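Local coordinates for protein phosphoribosylaminoimidazole-succinocarboxamide synthase (Ehrlichia chaffeensis str. Arkansas, PDB 3KRE) that catalyses the ATP-dependent joining of L-aspartate to 5-amino-1-(5-phospho-D-ribosyl)imidazole-4-carboxylate, forming SAICAR in de novo purine biosynthesis, at residues P42-D51 / L95-K104. Sequence-based numbering, arbitrary orientation.
With EDO (1,2-ethanediol), chain K.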
ATOM      1  N   PRO A  42     -20.306   7.600 -12.894  1.00  8.80           N
ATOM      2  CA  PRO A  42     -19.332   6.755 -13.627  1.00  9.05           C
ATOM      3  C   PRO A  42     -17.865   7.033 -13.308  1.00  9.01           C
ATOM      4  O   PRO A  42     -16.975   6.192 -13.589  1.00 10.17           O
ATOM      5  CB  PRO A  42     -19.632   7.092 -15.091  1.00  9.28           C
ATOM      6  CG  PRO A  42     -20.179   8.433 -15.053  1.00  9.93           C
ATOM      7  CD  PRO A  42     -21.032   8.478 -13.828  1.00  9.67           C
ATOM      8  N   LEU A  43     -17.584   8.180 -12.686  1.00  8.62           N
ATOM      9  CA  LEU A  43     -16.198   8.545 -12.397  1.00  7.40           C
ATOM     10  C   LEU A  43     -15.816   8.361 -10.918  1.00  6.53           C
ATOM     11  O   LEU A  43     -14.690   8.698 -10.513  1.00  4.84           O
ATOM     12  CB  LEU A  43     -15.960   9.988 -12.813  1.00  8.78           C
ATOM     13  CG  LEU A  43     -16.093  10.276 -14.309  1.00 12.05           C
ATOM     14  CD1 LEU A  43     -16.174  11.808 -14.507  1.00 17.71           C
ATOM     15  CD2 LEU A  43     -14.898   9.640 -15.038  1.00 17.37           C
ATOM     16  N   GLU A  44     -16.745   7.856 -10.121  1.00  4.73           N
ATOM     17  CA  GLU A  44     -16.469   7.551  -8.726  1.00  5.46           C
ATOM     18  C   GLU A  44     -16.817   6.101  -8.428  1.00  5.48           C
ATOM     19  O   GLU A  44     -17.885   5.607  -8.850  1.00  7.26           O
ATOM     20  CB  GLU A  44     -17.286   8.481  -7.839  1.00  5.70           C
ATOM     21  CG  GLU A  44     -16.868   9.909  -7.914  1.00  7.22           C
ATOM     22  CD  GLU A  44     -17.770  10.834  -7.094  1.00  9.41           C
ATOM     23  OE1 GLU A  44     -18.862  10.419  -6.591  1.00 10.20           O
ATOM     24  OE2 GLU A  44     -17.366  11.996  -7.013  1.00 11.07           O
ATOM     25  N   VAL A  45     -15.963   5.431  -7.674  1.00  4.84           N
ATOM     26  CA  VAL A  45     -16.191   4.053  -7.273  1.00  4.78           C
ATOM     27  C   VAL A  45     -16.007   3.890  -5.772  1.00  5.75           C
ATOM     28  O   VAL A  45     -15.455   4.783  -5.101  1.00  3.88           O
ATOM     29  CB  VAL A  45     -15.300   3.082  -8.074  1.00  4.64           C
ATOM     30  CG1 VAL A  45     -15.767   3.075  -9.527  1.00  5.26           C
ATOM     31  CG2 VAL A  45     -13.783   3.392  -7.932  1.00  2.99           C
ATOM     32  N   ILE A  46     -16.522   2.779  -5.238  1.00  5.52           N
ATOM     33  CA  ILE A  46     -16.399   2.501  -3.806  1.00  6.88           C
ATOM     34  C   ILE A  46     -15.334   1.453  -3.623  1.00  6.78           C
ATOM     35  O   ILE A  46     -15.384   0.386  -4.251  1.00  6.94           O
ATOM     36  CB  ILE A  46     -17.734   2.017  -3.180  1.00  7.88           C
ATOM     37  CG1 ILE A  46     -18.757   3.135  -3.189  1.00 10.11           C
ATOM     38  CG2 ILE A  46     -17.518   1.432  -1.729  1.00  6.88           C
ATOM     39  CD1 ILE A  46     -20.131   2.665  -2.911  1.00 10.34           C
ATOM     40  N   GLN A  47     -14.343   1.759  -2.787  1.00  5.87           N
ATOM     41  CA  GLN A  47     -13.337   0.791  -2.414  1.00  6.87           C
ATOM     42  C   GLN A  47     -13.795   0.165  -1.107  1.00  7.21           C
ATOM     43  O   GLN A  47     -13.932   0.868  -0.107  1.00  6.65           O
ATOM     44  CB  GLN A  47     -11.979   1.486  -2.269  1.00  7.87           C
ATOM     45  CG  GLN A  47     -10.804   0.579  -2.007  1.00  8.03           C
ATOM     46  CD  GLN A  47      -9.507   1.349  -1.776  1.00  9.03           C
ATOM     47  OE1 GLN A  47      -9.398   2.161  -0.866  1.00 13.73           O
ATOM     48  NE2 GLN A  47      -8.534   1.095  -2.600  1.00 13.48           N
ATOM     49  N   HIS A  48     -14.074  -1.146  -1.160  1.00  6.66           N
ATOM     50  CA  HIS A  48     -14.660  -1.889  -0.055  1.00  6.98           C
ATOM     51  C   HIS A  48     -13.606  -2.875   0.447  1.00  7.31           C
ATOM     52  O   HIS A  48     -13.069  -3.705  -0.328  1.00  8.20           O
ATOM     53  CB  HIS A  48     -15.938  -2.602  -0.497  1.00  7.03           C
ATOM     54  CG  HIS A  48     -16.511  -3.525   0.536  1.00  6.63           C
ATOM     55  ND1 HIS A  48     -17.673  -3.232   1.226  1.00  8.22           N
ATOM     56  CD2 HIS A  48     -16.102  -4.738   0.982  1.00  7.62           C
ATOM     57  CE1 HIS A  48     -17.942  -4.219   2.066  1.00 10.48           C
ATOM     58  NE2 HIS A  48     -17.001  -5.142   1.947  1.00  8.06           N
ATOM     59  N   PHE A  49     -13.273  -2.746   1.736  1.00  6.82           N
ATOM     60  CA  PHE A  49     -12.251  -3.594   2.367  1.00  6.18           C
ATOM     61  C   PHE A  49     -12.858  -4.864   2.935  1.00  5.40           C
ATOM     62  O   PHE A  49     -13.719  -4.784   3.810  1.00  4.48           O
ATOM     63  CB  PHE A  49     -11.504  -2.800   3.452  1.00  6.69           C
ATOM     64  CG  PHE A  49     -10.624  -1.707   2.895  1.00  5.66           C
ATOM     65  CD1 PHE A  49      -9.218  -1.849   2.866  1.00  4.81           C
ATOM     66  CD2 PHE A  49     -11.181  -0.563   2.372  1.00  6.52           C
ATOM     67  CE1 PHE A  49      -8.426  -0.804   2.344  1.00  5.56           C
ATOM     68  CE2 PHE A  49     -10.379   0.451   1.845  1.00  6.87           C
ATOM     69  CZ  PHE A  49      -9.024   0.312   1.842  1.00  5.95           C
ATOM     70  N   LYS A  50     -12.417  -6.018   2.419  1.00  4.54           N
ATOM     71  CA  LYS A  50     -12.792  -7.307   2.956  1.00  5.19           C
ATOM     72  C   LYS A  50     -11.941  -7.732   4.153  1.00  4.05           C
ATOM     73  O   LYS A  50     -10.932  -7.112   4.500  1.00  4.76           O
ATOM     74  CB  LYS A  50     -12.678  -8.391   1.877  1.00  5.75           C
ATOM     75  CG  LYS A  50     -13.521  -8.140   0.651  1.00  9.03           C
ATOM     76  CD  LYS A  50     -13.436  -9.310  -0.322  1.00 11.11           C
ATOM     77  CE  LYS A  50     -12.160  -9.340  -1.121  1.00 13.01           C
ATOM     78  NZ  LYS A  50     -12.016 -10.657  -1.870  1.00 16.06           N
ATOM     79  N   ASP A  51     -12.334  -8.836   4.798  1.00  4.81           N
ATOM     80  CA  ASP A  51     -11.545  -9.348   5.930  1.00  5.54           C
ATOM     81  C   ASP A  51     -10.646 -10.510   5.513  1.00  6.96           C
ATOM     82  O   ASP A  51      -9.977 -11.113   6.344  1.00  8.37           O
ATOM     83  CB  ASP A  51     -12.436  -9.770   7.089  1.00  5.17           C
ATOM     84  CG  ASP A  51     -13.076  -8.595   7.828  1.00  4.65           C
ATOM     85  OD1 ASP A  51     -12.658  -7.419   7.687  1.00  5.44           O
ATOM     86  OD2 ASP A  51     -14.042  -8.843   8.582  1.00  5.65           O
ATOM     87  N   LEU A  95     -16.727   6.623   3.683  1.00  8.51           N
ATOM     88  CA  LEU A  95     -18.181   6.419   3.646  1.00  8.33           C
ATOM     89  C   LEU A  95     -18.739   5.726   4.871  1.00  9.02           C
ATOM     90  O   LEU A  95     -19.804   6.110   5.384  1.00  9.70           O
ATOM     91  CB  LEU A  95     -18.539   5.617   2.418  1.00  8.45           C
ATOM     92  CG  LEU A  95     -18.279   6.330   1.102  1.00  6.87           C
ATOM     93  CD1 LEU A  95     -18.512   5.341  -0.033  1.00  9.90           C
ATOM     94  CD2 LEU A  95     -19.204   7.595   0.893  1.00  8.07           C
ATOM     95  N   ASN A  96     -18.057   4.661   5.290  1.00  8.19           N
ATOM     96  CA  ASN A  96     -18.503   3.811   6.390  1.00  8.86           C
ATOM     97  C   ASN A  96     -17.363   2.919   6.892  1.00  9.10           C
ATOM     98  O   ASN A  96     -16.225   3.101   6.481  1.00  9.20           O
ATOM     99  CB  ASN A  96     -19.740   3.003   5.972  1.00  8.99           C
ATOM    100  CG  ASN A  96     -19.499   2.142   4.759  1.00  9.63           C
ATOM    101  OD1 ASN A  96     -18.603   1.319   4.753  1.00  9.11           O
ATOM    102  ND2 ASN A  96     -20.336   2.304   3.730  1.00 10.46           N
ATOM    103  N   GLN A  97     -17.655   1.954   7.769  1.00  8.78           N
ATOM    104  CA  GLN A  97     -16.608   1.138   8.387  0.50  9.48           C
ATOM    105  C   GLN A  97     -15.704   0.417   7.384  1.00  8.91           C
ATOM    106  O   GLN A  97     -14.561   0.211   7.640  1.00 10.11           O
ATOM    107  CB  GLN A  97     -17.233   0.095   9.312  0.50 10.20           C
ATOM    108  CG  GLN A  97     -17.787   0.650  10.618  0.50 11.64           C
ATOM    109  CD  GLN A  97     -18.291  -0.467  11.506  0.50 13.79           C
ATOM    110  OE1 GLN A  97     -19.311  -1.093  11.217  0.50 18.77           O
ATOM    111  NE2 GLN A  97     -17.564  -0.746  12.570  0.50 17.32           N
ATOM    112  N   ARG A  98     -16.245   0.028   6.237  1.00  8.66           N
ATOM    113  CA  ARG A  98     -15.509  -0.797   5.277  1.00  8.06           C
ATOM    114  C   ARG A  98     -15.191  -0.101   3.972  1.00  6.92           C
ATOM    115  O   ARG A  98     -14.456  -0.654   3.154  1.00  6.14           O
ATOM    116  CB  ARG A  98     -16.331  -2.032   4.948  1.00  9.24           C
ATOM    117  CG  ARG A  98     -16.254  -3.045   6.040  1.00 10.45           C
ATOM    118  CD  ARG A  98     -16.797  -4.356   5.617  1.00  9.67           C
ATOM    119  NE  ARG A  98     -16.745  -5.212   6.779  1.00 10.25           N
ATOM    120  CZ  ARG A  98     -15.667  -5.876   7.184  1.00  9.85           C
ATOM    121  NH1 ARG A  98     -14.550  -5.856   6.482  1.00 10.06           N
ATOM    122  NH2 ARG A  98     -15.732  -6.582   8.297  1.00  9.39           N
ATOM    123  N   GLU A  99     -15.750   1.095   3.771  1.00  5.87           N
ATOM    124  CA  GLU A  99     -15.782   1.675   2.427  1.00  5.39           C
ATOM    125  C   GLU A  99     -15.326   3.100   2.384  1.00  5.12           C
ATOM    126  O   GLU A  99     -15.562   3.879   3.300  1.00  5.35           O
ATOM    127  CB  GLU A  99     -17.188   1.585   1.827  1.00  5.32           C
ATOM    128  CG  GLU A  99     -17.634   0.147   1.663  1.00  7.80           C
ATOM    129  CD  GLU A  99     -19.003  -0.034   1.082  1.00  8.67           C
ATOM    130  OE1 GLU A  99     -19.841   0.892   1.145  1.00  7.46           O
ATOM    131  OE2 GLU A  99     -19.251  -1.150   0.577  1.00  9.16           O
ATOM    132  N   GLN A 100     -14.676   3.424   1.292  1.00  5.22           N
ATOM    133  CA  GLN A 100     -14.355   4.809   0.980  1.00  6.21           C
ATOM    134  C   GLN A 100     -14.685   5.051  -0.476  1.00  5.88           C
ATOM    135  O   GLN A 100     -14.645   4.128  -1.289  1.00  6.40           O
ATOM    136  CB  GLN A 100     -12.894   5.156   1.325  1.00  6.93           C
ATOM    137  CG  GLN A 100     -11.873   4.205   0.939  1.00 10.29           C
ATOM    138  CD  GLN A 100     -10.530   4.523   1.555  1.00  9.36           C
ATOM    139  OE1 GLN A 100      -9.767   5.290   0.992  1.00 10.59           O
ATOM    140  NE2 GLN A 100     -10.207   3.873   2.693  1.00  8.39           N
ATOM    141  N   LEU A 101     -15.041   6.284  -0.773  1.00  5.02           N
ATOM    142  CA  LEU A 101     -15.316   6.758  -2.110  1.00  3.97           C
ATOM    143  C   LEU A 101     -13.998   7.218  -2.709  1.00  3.80           C
ATOM    144  O   LEU A 101     -13.273   8.032  -2.112  1.00  4.55           O
ATOM    145  CB  LEU A 101     -16.286   7.929  -2.077  1.00  3.70           C
ATOM    146  CG  LEU A 101     -16.904   8.333  -3.426  1.00  3.54           C
ATOM    147  CD1 LEU A 101     -17.789   7.177  -3.984  1.00  5.45           C
ATOM    148  CD2 LEU A 101     -17.705   9.630  -3.302  1.00  3.10           C
ATOM    149  N   VAL A 102     -13.704   6.722  -3.901  1.00  2.42           N
ATOM    150  CA  VAL A 102     -12.475   7.076  -4.584  1.00  3.23           C
ATOM    151  C   VAL A 102     -12.718   7.340  -6.075  1.00  3.93           C
ATOM    152  O   VAL A 102     -13.737   6.894  -6.676  1.00  4.62           O
ATOM    153  CB  VAL A 102     -11.405   5.966  -4.446  1.00  4.23           C
ATOM    154  CG1 VAL A 102     -11.080   5.649  -2.978  1.00  3.57           C
ATOM    155  CG2 VAL A 102     -11.878   4.691  -5.184  1.00  3.95           C
ATOM    156  N   LYS A 103     -11.763   8.054  -6.666  1.00  4.80           N
ATOM    157  CA  LYS A 103     -11.787   8.384  -8.085  1.00  5.53           C
ATOM    158  C   LYS A 103     -11.681   7.092  -8.889  1.00  5.81           C
ATOM    159  O   LYS A 103     -10.876   6.260  -8.560  1.00  6.27           O
ATOM    160  CB  LYS A 103     -10.601   9.282  -8.454  1.00  5.75           C
ATOM    161  CG  LYS A 103     -10.622  10.684  -7.832  1.00  9.76           C
ATOM    162  CD  LYS A 103      -9.441  11.573  -8.334  1.00 14.11           C
ATOM    163  CE  LYS A 103      -9.894  12.850  -9.092  1.00 17.53           C
ATOM    164  NZ  LYS A 103     -11.082  12.633  -9.931  1.00 19.72           N
ATOM    165  N   LYS A 104     -12.423   6.981  -9.968  1.00  6.21           N
ATOM    166  CA  LYS A 104     -12.239   5.902 -10.892  1.00  7.33           C
ATOM    167  C   LYS A 104     -11.055   6.289 -11.785  1.00  7.65           C
ATOM    168  O   LYS A 104     -11.134   7.223 -12.586  1.00  7.70           O
ATOM    169  CB  LYS A 104     -13.503   5.629 -11.693  1.00  8.05           C
ATOM    170  CG  LYS A 104     -13.429   4.346 -12.537  1.00 10.37           C
ATOM    171  CD  LYS A 104     -14.726   4.066 -13.282  1.00 13.81           C
ATOM    172  CE  LYS A 104     -14.749   2.607 -13.807  1.00 17.96           C
ATOM    173  NZ  LYS A 104     -16.039   2.280 -14.543  1.00 17.62           N
TER
HETATM  174  C1  EDO K 307     -16.503  -8.101   4.369  1.00 21.05           C
HETATM  175  O1  EDO K 307     -16.541  -7.801   2.971  1.00 17.30           O
HETATM  176  C2  EDO K 307     -16.177  -9.581   4.634  1.00 19.05           C
HETATM  177  O2  EDO K 307     -14.817  -9.997   4.312  1.00 15.00           O
HETATM  178  O   HOH W   1     -18.161   4.384 -15.613  0.50 12.29           O
HETATM  179  O   HOH W   2     -13.728  11.164  -9.740  1.00 15.19           O
HETATM  180  O   HOH W   3      -7.416   3.959   0.363  1.00 13.66           O
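Asp51 OD1 takes a hydrogen bond of 2.7 Å from Arg98 NH1 and another from the backbone N of Gly68, while OD2 is held by Arg98 NH2, at 2.8 Å, and by Glu66 N. The arginine thus makes an end-on, two-nitrogen salt bridge, though not a flat one: NH1 meets OD1 from above the carboxylate plane, 58° out of it. Arg98 NH1 also donates to Phe49 O at 3.0 Å, the acceptor lying in the guanidinium plane, and these bonds together limit rotation of the group. The arginine chain, extended from CG to NE, crosses His48 obliquely to reach Asp51, with CD nearing CE1; Arg98 CB lies over one face of the His48 ring, 4.2 Å from its centroid, a CH-pi contact. At the ring edge His48 ND1 donates to the anti side of Glu99 OE2 at 2.7 Å; ring and carboxylate planes stand 73° apart. Asn96 ND2 steadies Glu99 through OE1, and an ethanediol, probably from the crystallisation liquor, is hydrogen-bonded to His48 NE2.

These side chains finish one end of an antiparallel pairing, strand 44-49 with strand 99-103, within the large sheet of the SAICAR synthetase fold; strand 34-38 flanks the first and 91-94 the second. Paired bonds link Val45 with Val102 and Gln47 with Gln100, Val45 N reaching Val102 O at 2.8 Å. On the face carrying these four residues, Val45 CG2 packs on Val102 CG2 at 3.6 Å, and the glutamine chains run side by side, amide planes 69° apart, with Gln47 NE2 hydrogen-bonded to Asp216 O and Gln100 NE2 to Asn72 OD1.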